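CAMK/CAMK2 protein kinase (Salpingoeca rosetta, PDB 5IG1) probably transfers phosphate from ATP to serines and threonines of proteins in response to calcium and calmodulin, this construct carrying its kinase domain. Local coordinates at residues K62-I67 and S89-V94; E76-M81 and V158-F163; Y235-P240 and L252-L257; L185-I190 and A228-C233. One frame throughout, in Å; residues are numbered along the deposited sequence.

Contact 1: K62-I67 and S89-V94; sequences KIKREI and SHFYLV
I63 and I67, one turn apart, face F91 and L93 across a nearly parallel helix-on-sheet packing: the axes of helix 62-67 and strand 90-94 approach to 10.7 Å at an angle of 22°. In the N lobe of a protein kinase this is helix C lying against the antiparallel sheet, and the side chains meet mostly through carbon, with no hydrogen bond between the segments. The ring of F91 supplies the flat surface. I63 CG2 sits 3.6 Å from the centroid of the F91 ring and 13° off its normal, a CH-pi contact over the centre of one face. With chi1 of I63 at -71°, CG2 is the branch anti to the backbone N, the one turned to the F91 face, while CD1 reaches F91 CD2. The CG of K64 approaches F91 CZ to 4.0 Å, whereas its NZ bonds to N61. One turn on, I67 CD1 bridges both strand residues. E66 lies extended beyond CG, and its carboxylate forms a salt bridge to K48, consistent with the lysine-glutamate pair of kinases whose helix C is turned in. L93 CD1 borders that carboxylate, 3.9 Å from E66 OE2, while L93 CD2 packs 3.6 Å from I67 CD1.

Contact 2: E76-M81 and V158-F163; sequences EHIVSM and VKITDF
K159 lays its aliphatic chain across the E76-H77 backbone, with its CG 3.5 Å from E76 O. The partners are the loop between helix C and the next strand of the kinase N lobe and the short strand leading into the DFG motif, D162 and F163 being its first two residues. A single beta bridge pairs I78 with I160. H77 O accepts I160 N at 2.8 Å from above its carbonyl plane, and V79 N donates to I160 O almost along the C=O axis, with an N-H...O angle of 168°. H77 adds a side-chain bond, its ND1 donating a hydrogen bond to V158 O at 2.9 Å, with the oxygen tilted 21° from the imidazole plane. K159 stays extended until chi4 (-85°), where the bend brings NZ back to E76 O at 2.6 Å; E96 forms a salt bridge with the same NZ, and E76 OE1 a second, long and weak one. A methionine in its place would probably leave E76 O without this charged donor and the carboxylate of E96 without its salt-bridge partner. V79 crosses K159 at about a right angle, its CG2 against K159 CB, and also meets T161 CB. On the other side of the bridge I78 and I160 run alongside one another in the same direction, CG1 to CG1, and I78 CG2 touches F163 CE1 at 3.6 Å, obliquely to the ring.

Contact 3: Y235-P240 and L252-L257; sequences YDFPSP and LIKAML
Y235 makes the close part of this contact, its ring meeting L257, the first residue to leave the helical conformation after 252-256. L257 CD1 stands over one face of the Y235 ring, 3.8 Å from the centroid and 17° off the normal, displaced toward the rim: a CH-pi contact. The torsion of Y235 (chi1 76°) places CG between its backbone N and carbonyl carbon, which directs the ring at the last turn of the helix, toward L257 and K254. Y235 OH lies 3.2 Å from K254 CD, the closest approach of the contact. F237 CE1 lies in the plane of the Y235 ring, at its edge.

The other side is looser. I253 CG2 lies near the plane of F237, at its edge, but only at 4.3 Å from F237 CZ. K254, exposed to solvent, bends at chi2 and passes F237 with CE 4.0 Å from F237 CE2, a van der Waals contact.

In the C lobe of the kinase this ties the loop after helix 223-231 to helix 247-256. W242 meets F237 and I253, and helix 198-213 lies behind, with L212 against I253, W202 against L257, and Y209 bonded to D236 O.

Contact 4: L185-I190 and A228-C233; sequences LSPEVI and AQIKNC
I230 reaches from helix 223-231 into the corner made by L185, P187 and I190, where the kinase C lobe joins its activation segment to helix G. The short helix 187-190 begins with the P187-E188 pair of the APE-type motif, here read as S186-P187-E188, and E188 forms a salt bridge to R264, as the APE glutamate does with an arginine in many protein kinases.

Taken from CB outward, I230 finds a partner at nearly every step. CB lies 3.7 Å from I190 CD1. CG2, set opposite the backbone N by a chi1 of -64°, branches to the main chain of L185, to P187 CG at 4.0 Å, and to I190 CD1. CG1 runs on to CD1 in an extended chain, and the tip, CD1, comes 3.6 Å from L185 O and 3.9 Å from I190 CD1. I190 approaches at about a right angle, so its own CD1 lies against the branch point of I230 while its CG2 packs 3.8 Å from K231 CG. Cutting I190 back to an alanine removes both of these methyls and is likely to open a gap beside I230 CB and CG2 and leave the aliphatic part of K231 without its apolar neighbour. P187 completes the wall, its CG resting 3.6 Å from I230 O.

Beyond the contact the helix ends in a Schellman motif, C233 taking a positive phi of 56°. Just before it, N232 ND2 bonds to A228 O at 2.8 Å and nearly straight, 176° at the hydrogen, from the face of that carbonyl opposite the one used by N232 N.

In the fold
Starting from the N terminus, the chain enters helix 57-72, and contact 1 closes the excursion through 76-81 when strand 90-96 returns to the helix. Contact 2 opens inside that loop and closes 77 residues later at 158-163, so contacts 1 and 2 cross; they also touch, M81 packing against I67 and V94, and E66 against F163. Contact 2 joins the lobes because 76-81 follows helix C of the N lobe and 158-163 runs from the C-lobe strand 158-160 into the DFG motif. Contact 4 then ties the short helix 187-190 to helix 223-231, and contact 3 follows in series, closing 235-240 onto the end of helix 247-256; C233 SG meets L257 O between them.

Contact 1: K62-I67 and S89-V94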
loop_
_atom_site.group_PDB
_atom_site.type_symbol
_atom_site.label_atom_id
_atom_site.label_comp_id
_atom_site.label_asym_id
_atom_site.label_seq_id
_atom_site.Cartn_x
_atom_site.Cartn_y
_atom_site.Cartn_z
ATOM N N LYS A 62 -11.054 -2.452 -15.190
ATOM C CA LYS A 62 -10.130 -2.378 -14.067
ATOM C C LYS A 62 -10.822 -1.765 -12.859
ATOM O O LYS A 62 -10.670 -2.249 -11.730
ATOM C CB LYS A 62 -8.889 -1.574 -14.461
ATOM C CG LYS A 62 -7.708 -1.759 -13.532
ATOM C CD LYS A 62 -6.546 -0.877 -13.953
ATOM C CE LYS A 62 -6.083 -1.242 -15.361
ATOM N NZ LYS A 62 -5.147 -0.229 -15.940
ATOM N N ILE A 63 -11.620 -0.720 -13.086
ATOM C CA ILE A 63 -12.343 -0.085 -11.990
ATOM C C ILE A 63 -13.353 -1.052 -11.386
ATOM O O ILE A 63 -13.423 -1.207 -10.162
ATOM C CB ILE A 63 -13.018 1.212 -12.469
ATOM C CG1 ILE A 63 -11.963 2.288 -12.733
ATOM C CG2 ILE A 63 -14.035 1.686 -11.451
ATOM C CD1 ILE A 63 -12.475 3.450 -13.521
ATOM N N LYS A 64 -14.150 -1.715 -12.233
ATOM C CA LYS A 64 -15.136 -2.667 -11.725
ATOM C C LYS A 64 -14.464 -3.787 -10.942
ATOM O O LYS A 64 -14.998 -4.257 -9.927
ATOM C CB LYS A 64 -15.965 -3.235 -12.876
ATOM C CG LYS A 64 -16.698 -2.174 -13.692
ATOM C CD LYS A 64 -18.019 -2.693 -14.238
ATOM C CE LYS A 64 -17.816 -3.856 -15.191
ATOM N NZ LYS A 64 -17.110 -3.423 -16.424
ATOM N N ARG A 65 -13.289 -4.226 -11.397
ATOM C CA ARG A 65 -12.500 -5.182 -10.629
ATOM C C ARG A 65 -12.162 -4.614 -9.258
ATOM O O ARG A 65 -12.330 -5.282 -8.229
ATOM C CB ARG A 65 -11.224 -5.535 -11.396
ATOM C CG ARG A 65 -10.785 -6.971 -11.254
ATOM C CD ARG A 65 -9.330 -7.178 -11.653
ATOM N NE ARG A 65 -8.878 -6.251 -12.685
ATOM C CZ ARG A 65 -9.137 -6.382 -13.981
ATOM N NH1 ARG A 65 -9.862 -7.399 -14.411
ATOM N NH2 ARG A 65 -8.679 -5.489 -14.849
ATOM N N GLU A 66 -11.687 -3.365 -9.227
ATOM C CA GLU A 66 -11.381 -2.729 -7.953
ATOM C C GLU A 66 -12.602 -2.695 -7.047
ATOM O O GLU A 66 -12.477 -2.847 -5.829
ATOM C CB GLU A 66 -10.851 -1.320 -8.190
ATOM C CG GLU A 66 -10.454 -0.579 -6.935
ATOM C CD GLU A 66 -10.065 0.854 -7.225
ATOM O OE1 GLU A 66 -9.854 1.178 -8.417
ATOM O OE2 GLU A 66 -9.976 1.654 -6.269
ATOM N N ILE A 67 -13.790 -2.522 -7.623
ATOM C CA ILE A 67 -15.005 -2.438 -6.821
ATOM C C ILE A 67 -15.350 -3.798 -6.232
ATOM O O ILE A 67 -15.701 -3.910 -5.050
ATOM C CB ILE A 67 -16.162 -1.882 -7.666
ATOM C CG1 ILE A 67 -15.861 -0.443 -8.084
ATOM C CG2 ILE A 67 -17.469 -1.989 -6.910
ATOM C CD1 ILE A 67 -16.815 0.099 -9.113
ATOM N N SER A 89 -21.755 8.946 -16.400
ATOM C CA SER A 89 -20.590 9.780 -16.667
ATOM C C SER A 89 -19.477 9.570 -15.649
ATOM O O SER A 89 -18.313 9.878 -15.925
ATOM C CB SER A 89 -20.993 11.257 -16.691
ATOM O OG SER A 89 -21.483 11.660 -15.425
ATOM N N HIS A 90 -19.816 9.052 -14.470
ATOM C CA HIS A 90 -18.842 8.941 -13.399
ATOM C C HIS A 90 -18.999 7.631 -12.643
ATOM O O HIS A 90 -20.082 7.042 -12.585
ATOM C CB HIS A 90 -18.955 10.097 -12.396
ATOM C CG HIS A 90 -18.482 11.412 -12.925
ATOM N ND1 HIS A 90 -19.298 12.264 -13.638
ATOM C CD2 HIS A 90 -17.280 12.031 -12.832
ATOM C CE1 HIS A 90 -18.617 13.348 -13.968
ATOM N NE2 HIS A 90 -17.390 13.232 -13.490
ATOM N N PHE A 91 -17.878 7.179 -12.093
ATOM C CA PHE A 91 -17.818 6.243 -10.985
ATOM C C PHE A 91 -17.655 7.038 -9.700
ATOM O O PHE A 91 -16.902 8.018 -9.662
ATOM C CB PHE A 91 -16.634 5.286 -11.126
ATOM C CG PHE A 91 -16.925 4.055 -11.922
ATOM C CD1 PHE A 91 -17.809 3.104 -11.451
ATOM C CD2 PHE A 91 -16.277 3.830 -13.127
ATOM C CE1 PHE A 91 -18.065 1.962 -12.177
ATOM C CE2 PHE A 91 -16.527 2.686 -13.857
ATOM C CZ PHE A 91 -17.422 1.752 -13.382
ATOM N N TYR A 92 -18.354 6.614 -8.651
ATOM C CA TYR A 92 -18.166 7.167 -7.313
ATOM C C TYR A 92 -17.886 6.011 -6.369
ATOM O O TYR A 92 -18.770 5.185 -6.117
ATOM C CB TYR A 92 -19.384 7.962 -6.856
ATOM C CG TYR A 92 -19.740 9.094 -7.781
ATOM C CD1 TYR A 92 -19.134 10.343 -7.652
ATOM C CD2 TYR A 92 -20.678 8.915 -8.791
ATOM C CE1 TYR A 92 -19.462 11.383 -8.506
ATOM C CE2 TYR A 92 -21.016 9.948 -9.640
ATOM C CZ TYR A 92 -20.407 11.178 -9.496
ATOM O OH TYR A 92 -20.744 12.195 -10.355
ATOM N N LEU A 93 -16.662 5.941 -5.862
ATOM C CA LEU A 93 -16.256 4.884 -4.943
ATOM C C LEU A 93 -16.158 5.498 -3.549
ATOM O O LEU A 93 -15.146 6.106 -3.198
ATOM C CB LEU A 93 -14.936 4.254 -5.381
ATOM C CG LEU A 93 -14.836 3.756 -6.826
ATOM C CD1 LEU A 93 -13.669 2.799 -6.976
ATOM C CD2 LEU A 93 -16.114 3.092 -7.268
ATOM N N VAL A 94 -17.211 5.335 -2.758
ATOM C CA VAL A 94 -17.241 5.893 -1.411
ATOM C C VAL A 94 -16.414 5.005 -0.492
ATOM O O VAL A 94 -16.614 3.788 -0.448
ATOM C CB VAL A 94 -18.687 6.026 -0.911
ATOM C CG1 VAL A 94 -18.707 6.538 0.516
ATOM C CG2 VAL A 94 -19.476 6.958 -1.826
#

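Contact 2: E76-M81 and V158-F163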
loop_
_atom_site.group_PDB
_atom_site.type_symbol
_atom_site.label_atom_id
_atom_site.label_comp_id
_atom_site.label_asym_id
_atom_site.label_seq_id
_atom_site.Cartn_x
_atom_site.Cartn_y
_atom_site.Cartn_z
ATOM N N GLU A 76 -9.836 -4.185 9.463
ATOM C CA GLU A 76 -9.531 -2.952 10.180
ATOM C C GLU A 76 -8.431 -2.153 9.484
ATOM O O GLU A 76 -8.472 -0.917 9.459
ATOM C CB GLU A 76 -9.139 -3.281 11.623
ATOM C CG GLU A 76 -8.525 -2.126 12.406
ATOM C CD GLU A 76 -9.485 -0.968 12.601
ATOM O OE1 GLU A 76 -9.146 0.165 12.194
ATOM O OE2 GLU A 76 -10.580 -1.193 13.159
ATOM N N HIS A 77 -7.447 -2.836 8.899
ATOM C CA HIS A 77 -6.300 -2.171 8.296
ATOM C C HIS A 77 -6.389 -2.111 6.780
ATOM O O HIS A 77 -5.361 -1.999 6.097
ATOM C CB HIS A 77 -5.015 -2.852 8.756
ATOM C CG HIS A 77 -4.860 -2.838 10.241
ATOM N ND1 HIS A 77 -4.718 -1.670 10.957
ATOM C CD2 HIS A 77 -4.893 -3.838 11.151
ATOM C CE1 HIS A 77 -4.633 -1.954 12.243
ATOM N NE2 HIS A 77 -4.737 -3.263 12.388
ATOM N N ILE A 78 -7.603 -2.187 6.247
ATOM C CA ILE A 78 -7.893 -1.940 4.843
ATOM C C ILE A 78 -8.951 -0.853 4.803
ATOM O O ILE A 78 -10.011 -0.998 5.423
ATOM C CB ILE A 78 -8.394 -3.204 4.130
ATOM C CG1 ILE A 78 -7.336 -4.300 4.164
ATOM C CG2 ILE A 78 -8.781 -2.883 2.700
ATOM C CD1 ILE A 78 -7.838 -5.595 3.606
ATOM N N VAL A 79 -8.663 0.236 4.087
ATOM C CA VAL A 79 -9.627 1.315 3.902
ATOM C C VAL A 79 -10.907 0.751 3.302
ATOM O O VAL A 79 -10.928 0.337 2.139
ATOM C CB VAL A 79 -9.061 2.433 3.014
ATOM C CG1 VAL A 79 -10.152 3.446 2.712
ATOM C CG2 VAL A 79 -7.878 3.106 3.692
ATOM N N SER A 80 -11.978 0.739 4.090
ATOM C CA SER A 80 -13.205 0.068 3.695
ATOM C C SER A 80 -13.974 0.903 2.684
ATOM O O SER A 80 -14.233 2.090 2.910
ATOM C CB SER A 80 -14.084 -0.212 4.916
ATOM O OG SER A 80 -13.611 -1.337 5.639
ATOM N N MET A 81 -14.349 0.273 1.572
ATOM C CA MET A 81 -15.263 0.884 0.616
ATOM C C MET A 81 -16.687 0.723 1.132
ATOM O O MET A 81 -17.210 -0.395 1.200
ATOM C CB MET A 81 -15.114 0.254 -0.762
ATOM C CG MET A 81 -15.920 0.969 -1.823
ATOM S SD MET A 81 -15.778 0.196 -3.431
ATOM C CE MET A 81 -16.638 -1.341 -3.108
ATOM N N VAL A 158 -2.634 1.931 10.745
ATOM C CA VAL A 158 -2.228 1.929 9.347
ATOM C C VAL A 158 -3.261 1.153 8.544
ATOM O O VAL A 158 -3.685 0.061 8.942
ATOM C CB VAL A 158 -0.828 1.319 9.185
ATOM C CG1 VAL A 158 -0.456 1.229 7.715
ATOM C CG2 VAL A 158 0.194 2.139 9.953
ATOM N N LYS A 159 -3.675 1.720 7.417
ATOM C CA LYS A 159 -4.644 1.102 6.526
ATOM C C LYS A 159 -4.085 1.107 5.115
ATOM O O LYS A 159 -3.615 2.147 4.642
ATOM C CB LYS A 159 -5.977 1.848 6.564
ATOM C CG LYS A 159 -6.739 1.703 7.872
ATOM C CD LYS A 159 -7.934 2.632 7.890
ATOM C CE LYS A 159 -8.735 2.475 9.164
ATOM N NZ LYS A 159 -9.710 1.357 9.065
ATOM N N ILE A 160 -4.121 -0.049 4.443
ATOM C CA ILE A 160 -3.697 -0.118 3.050
ATOM C C ILE A 160 -4.891 0.215 2.170
ATOM O O ILE A 160 -6.047 0.115 2.590
ATOM C CB ILE A 160 -3.093 -1.488 2.689
ATOM C CG1 ILE A 160 -4.167 -2.567 2.667
ATOM C CG2 ILE A 160 -2.006 -1.863 3.689
ATOM C CD1 ILE A 160 -3.617 -3.939 2.304
ATOM N N THR A 161 -4.616 0.628 0.936
ATOM C CA THR A 161 -5.671 1.153 0.075
ATOM C C THR A 161 -5.241 1.031 -1.385
ATOM O O THR A 161 -4.203 0.445 -1.703
ATOM C CB THR A 161 -5.992 2.601 0.450
ATOM O OG1 THR A 161 -7.057 3.088 -0.374
ATOM C CG2 THR A 161 -4.764 3.479 0.256
ATOM N N ASP A 162 -6.064 1.594 -2.273
ATOM C CA ASP A 162 -5.865 1.551 -3.721
ATOM C C ASP A 162 -5.686 0.124 -4.240
ATOM O O ASP A 162 -4.561 -0.329 -4.469
ATOM C CB ASP A 162 -4.675 2.426 -4.119
ATOM C CG ASP A 162 -4.523 2.547 -5.621
ATOM O OD1 ASP A 162 -5.499 2.231 -6.340
ATOM O OD2 ASP A 162 -3.435 2.956 -6.085
ATOM N N PHE A 163 -6.794 -0.594 -4.434
ATOM C CA PHE A 163 -6.776 -1.923 -5.034
ATOM C C PHE A 163 -7.070 -1.894 -6.534
ATOM O O PHE A 163 -7.568 -2.880 -7.087
ATOM C CB PHE A 163 -7.769 -2.838 -4.316
ATOM C CG PHE A 163 -7.361 -3.183 -2.920
ATOM C CD1 PHE A 163 -7.661 -2.338 -1.869
ATOM C CD2 PHE A 163 -6.667 -4.349 -2.659
ATOM C CE1 PHE A 163 -7.279 -2.654 -0.579
ATOM C CE2 PHE A 163 -6.283 -4.671 -1.378
ATOM C CZ PHE A 163 -6.587 -3.823 -0.334
#

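Contact 3: Y235-P240 and L252-L257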
loop_
_atom_site.group_PDB
_atom_site.type_symbol
_atom_site.label_atom_id
_atom_site.label_comp_id
_atom_site.label_asym_id
_atom_site.label_seq_id
_atom_site.Cartn_x
_atom_site.Cartn_y
_atom_site.Cartn_z
ATOM N N TYR A 235 21.007 -5.957 -3.300
ATOM C CA TYR A 235 20.834 -4.943 -2.271
ATOM C C TYR A 235 21.720 -5.332 -1.097
ATOM O O TYR A 235 22.223 -6.456 -1.022
ATOM C CB TYR A 235 19.371 -4.813 -1.841
ATOM C CG TYR A 235 18.929 -5.939 -0.947
ATOM C CD1 TYR A 235 18.501 -7.147 -1.479
ATOM C CD2 TYR A 235 18.954 -5.799 0.435
ATOM C CE1 TYR A 235 18.106 -8.184 -0.661
ATOM C CE2 TYR A 235 18.564 -6.828 1.260
ATOM C CZ TYR A 235 18.141 -8.018 0.709
ATOM O OH TYR A 235 17.753 -9.042 1.537
ATOM N N ASP A 236 21.900 -4.399 -0.166
ATOM C CA ASP A 236 22.811 -4.637 0.944
ATOM C C ASP A 236 22.356 -3.848 2.161
ATOM O O ASP A 236 21.429 -3.041 2.096
ATOM C CB ASP A 236 24.253 -4.269 0.572
ATOM C CG ASP A 236 24.349 -2.928 -0.125
ATOM O OD1 ASP A 236 23.309 -2.447 -0.625
ATOM O OD2 ASP A 236 25.463 -2.362 -0.184
ATOM N N PHE A 237 23.025 -4.101 3.277
ATOM C CA PHE A 237 22.802 -3.358 4.506
ATOM C C PHE A 237 24.020 -2.487 4.783
ATOM O O PHE A 237 24.900 -2.890 5.551
ATOM C CB PHE A 237 22.538 -4.319 5.665
ATOM C CG PHE A 237 21.323 -5.181 5.471
ATOM C CD1 PHE A 237 20.163 -4.649 4.941
ATOM C CD2 PHE A 237 21.342 -6.523 5.811
ATOM C CE1 PHE A 237 19.043 -5.434 4.762
ATOM C CE2 PHE A 237 20.228 -7.313 5.630
ATOM C CZ PHE A 237 19.080 -6.771 5.101
ATOM N N PRO A 238 24.116 -1.301 4.179
ATOM C CA PRO A 238 25.335 -0.497 4.335
ATOM C C PRO A 238 25.515 0.010 5.756
ATOM O O PRO A 238 24.550 0.352 6.445
ATOM C CB PRO A 238 25.123 0.669 3.359
ATOM C CG PRO A 238 24.060 0.199 2.410
ATOM C CD PRO A 238 23.173 -0.685 3.231
ATOM N N SER A 239 26.773 0.043 6.190
ATOM C CA SER A 239 27.158 0.733 7.417
ATOM C C SER A 239 27.152 2.239 7.155
ATOM O O SER A 239 27.363 2.666 6.022
ATOM C CB SER A 239 28.537 0.271 7.891
ATOM O OG SER A 239 28.540 -1.114 8.187
ATOM N N PRO A 240 26.912 3.056 8.193
ATOM C CA PRO A 240 26.649 2.701 9.589
ATOM C C PRO A 240 25.169 2.549 9.929
ATOM O O PRO A 240 24.859 2.139 11.047
ATOM C CB PRO A 240 27.230 3.891 10.342
ATOM C CG PRO A 240 26.898 5.038 9.454
ATOM C CD PRO A 240 27.019 4.517 8.032
ATOM N N LEU A 252 14.522 -10.759 8.612
ATOM C CA LEU A 252 13.150 -10.676 8.122
ATOM C C LEU A 252 13.110 -10.081 6.722
ATOM O O LEU A 252 12.379 -10.568 5.854
ATOM C CB LEU A 252 12.297 -9.851 9.088
ATOM C CG LEU A 252 10.810 -9.738 8.732
ATOM C CD1 LEU A 252 10.193 -11.120 8.611
ATOM C CD2 LEU A 252 10.038 -8.900 9.749
ATOM N N ILE A 253 13.903 -9.035 6.481
ATOM C CA ILE A 253 13.966 -8.438 5.150
ATOM C C ILE A 253 14.586 -9.410 4.157
ATOM O O ILE A 253 14.097 -9.562 3.032
ATOM C CB ILE A 253 14.743 -7.113 5.195
ATOM C CG1 ILE A 253 14.003 -6.093 6.062
ATOM C CG2 ILE A 253 14.959 -6.586 3.787
ATOM C CD1 ILE A 253 14.795 -4.821 6.308
ATOM N N LYS A 254 15.680 -10.076 4.549
ATOM C CA LYS A 254 16.285 -11.077 3.676
ATOM C C LYS A 254 15.263 -12.126 3.261
ATOM O O LYS A 254 15.268 -12.593 2.117
ATOM C CB LYS A 254 17.478 -11.740 4.368
ATOM C CG LYS A 254 18.766 -10.927 4.344
ATOM C CD LYS A 254 19.548 -11.141 3.053
ATOM C CE LYS A 254 20.827 -10.308 3.038
ATOM N NZ LYS A 254 21.475 -10.303 1.697
ATOM N N ALA A 255 14.363 -12.493 4.178
ATOM C CA ALA A 255 13.350 -13.494 3.859
ATOM C C ALA A 255 12.271 -12.918 2.956
ATOM O O ALA A 255 11.871 -13.555 1.975
ATOM C CB ALA A 255 12.735 -14.048 5.143
ATOM N N MET A 256 11.790 -11.713 3.269
ATOM C CA MET A 256 10.777 -11.076 2.434
ATOM C C MET A 256 11.304 -10.774 1.038
ATOM O O MET A 256 10.523 -10.721 0.083
ATOM C CB MET A 256 10.285 -9.789 3.091
ATOM C CG MET A 256 9.514 -9.990 4.377
ATOM S SD MET A 256 8.927 -8.428 5.042
ATOM C CE MET A 256 8.053 -8.997 6.488
ATOM N N LEU A 257 12.609 -10.558 0.899
ATOM C CA LEU A 257 13.229 -10.300 -0.399
ATOM C C LEU A 257 13.886 -11.547 -0.975
ATOM O O LEU A 257 14.959 -11.470 -1.580
ATOM C CB LEU A 257 14.241 -9.167 -0.286
ATOM C CG LEU A 257 13.647 -7.796 0.038
ATOM C CD1 LEU A 257 14.746 -6.738 0.136
ATOM C CD2 LEU A 257 12.613 -7.409 -1.010
#

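Contact 4: L185-I190 and A228-C233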
loop_
_atom_site.group_PDB
_atom_site.type_symbol
_atom_site.label_atom_id
_atom_site.label_comp_id
_atom_site.label_asym_id
_atom_site.label_seq_id
_atom_site.Cartn_x
_atom_site.Cartn_y
_atom_site.Cartn_z
ATOM N N LEU A 185 8.621 -3.615 -7.466
ATOM C CA LEU A 185 8.295 -4.761 -8.303
ATOM C C LEU A 185 9.015 -6.013 -7.821
ATOM O O LEU A 185 10.194 -5.975 -7.464
ATOM C CB LEU A 185 8.667 -4.476 -9.757
ATOM C CG LEU A 185 7.735 -3.525 -10.499
ATOM C CD1 LEU A 185 8.265 -3.215 -11.877
ATOM C CD2 LEU A 185 6.363 -4.145 -10.578
ATOM N N SER A 186 8.294 -7.123 -7.815
ATOM C CA SER A 186 8.885 -8.407 -7.484
ATOM C C SER A 186 9.663 -8.949 -8.678
ATOM O O SER A 186 9.346 -8.634 -9.829
ATOM C CB SER A 186 7.799 -9.393 -7.086
ATOM O OG SER A 186 6.612 -9.116 -7.804
ATOM N N PRO A 187 10.693 -9.761 -8.432
ATOM C CA PRO A 187 11.462 -10.299 -9.564
ATOM C C PRO A 187 10.598 -11.118 -10.507
ATOM O O PRO A 187 10.779 -11.060 -11.728
ATOM C CB PRO A 187 12.543 -11.150 -8.879
ATOM C CG PRO A 187 12.554 -10.712 -7.458
ATOM C CD PRO A 187 11.156 -10.312 -7.149
ATOM N N GLU A 188 9.639 -11.867 -9.961
ATOM C CA GLU A 188 8.772 -12.699 -10.790
ATOM C C GLU A 188 7.943 -11.860 -11.754
ATOM O O GLU A 188 7.695 -12.273 -12.894
ATOM C CB GLU A 188 7.866 -13.539 -9.896
ATOM C CG GLU A 188 7.080 -12.708 -8.899
ATOM C CD GLU A 188 7.276 -13.171 -7.480
ATOM O OE1 GLU A 188 8.397 -13.003 -6.955
ATOM O OE2 GLU A 188 6.317 -13.720 -6.893
ATOM N N VAL A 189 7.492 -10.684 -11.314
ATOM C CA VAL A 189 6.721 -9.826 -12.205
ATOM C C VAL A 189 7.627 -9.219 -13.269
ATOM O O VAL A 189 7.236 -9.087 -14.435
ATOM C CB VAL A 189 5.972 -8.753 -11.395
ATOM C CG1 VAL A 189 5.318 -7.737 -12.321
ATOM C CG2 VAL A 189 4.926 -9.412 -10.500
ATOM N N ILE A 190 8.855 -8.860 -12.895
ATOM C CA ILE A 190 9.787 -8.312 -13.875
ATOM C C ILE A 190 10.107 -9.358 -14.934
ATOM O O ILE A 190 10.137 -9.060 -16.134
ATOM C CB ILE A 190 11.055 -7.790 -13.174
ATOM C CG1 ILE A 190 10.714 -6.571 -12.321
ATOM C CG2 ILE A 190 12.128 -7.439 -14.183
ATOM C CD1 ILE A 190 11.889 -5.999 -11.596
ATOM N N ALA A 228 17.199 -5.030 -13.234
ATOM C CA ALA A 228 18.329 -5.941 -13.084
ATOM C C ALA A 228 18.683 -6.137 -11.614
ATOM O O ALA A 228 18.883 -7.270 -11.159
ATOM C CB ALA A 228 19.533 -5.419 -13.867
ATOM N N GLN A 229 18.765 -5.037 -10.854
ATOM C CA GLN A 229 19.045 -5.137 -9.423
ATOM C C GLN A 229 17.994 -5.980 -8.717
ATOM O O GLN A 229 18.315 -6.751 -7.804
ATOM C CB GLN A 229 19.096 -3.746 -8.780
ATOM C CG GLN A 229 20.200 -2.816 -9.248
ATOM C CD GLN A 229 20.085 -1.436 -8.614
ATOM O OE1 GLN A 229 20.385 -0.420 -9.243
ATOM N NE2 GLN A 229 19.651 -1.397 -7.358
ATOM N N ILE A 230 16.730 -5.833 -9.112
ATOM C CA ILE A 230 15.664 -6.571 -8.446
ATOM C C ILE A 230 15.740 -8.055 -8.792
ATOM O O ILE A 230 15.599 -8.917 -7.916
ATOM C CB ILE A 230 14.296 -5.966 -8.804
ATOM C CG1 ILE A 230 14.201 -4.537 -8.260
ATOM C CG2 ILE A 230 13.171 -6.851 -8.286
ATOM C CD1 ILE A 230 12.880 -3.852 -8.530
ATOM N N LYS A 231 15.978 -8.375 -10.066
ATOM C CA LYS A 231 16.043 -9.774 -10.480
ATOM C C LYS A 231 17.183 -10.501 -9.778
ATOM O O LYS A 231 16.995 -11.589 -9.224
ATOM C CB LYS A 231 16.201 -9.872 -11.999
ATOM C CG LYS A 231 14.964 -9.471 -12.785
ATOM C CD LYS A 231 15.097 -9.824 -14.259
ATOM C CE LYS A 231 16.161 -8.990 -14.948
ATOM N NZ LYS A 231 16.254 -9.313 -16.400
ATOM N N ASN A 232 18.375 -9.908 -9.789
ATOM C CA ASN A 232 19.532 -10.508 -9.140
ATOM C C ASN A 232 19.557 -10.265 -7.638
ATOM O O ASN A 232 20.509 -10.692 -6.976
ATOM C CB ASN A 232 20.822 -9.978 -9.769
ATOM C CG ASN A 232 20.930 -10.315 -11.240
ATOM O OD1 ASN A 232 21.536 -11.317 -11.615
ATOM N ND2 ASN A 232 20.336 -9.480 -12.083
ATOM N N CYS A 233 18.542 -9.591 -7.094
ATOM C CA CYS A 233 18.438 -9.338 -5.657
ATOM C C CYS A 233 19.682 -8.616 -5.133
ATOM O O CYS A 233 20.249 -8.974 -4.098
ATOM C CB CYS A 233 18.192 -10.642 -4.897
ATOM S SG CYS A 233 17.383 -10.422 -3.314
#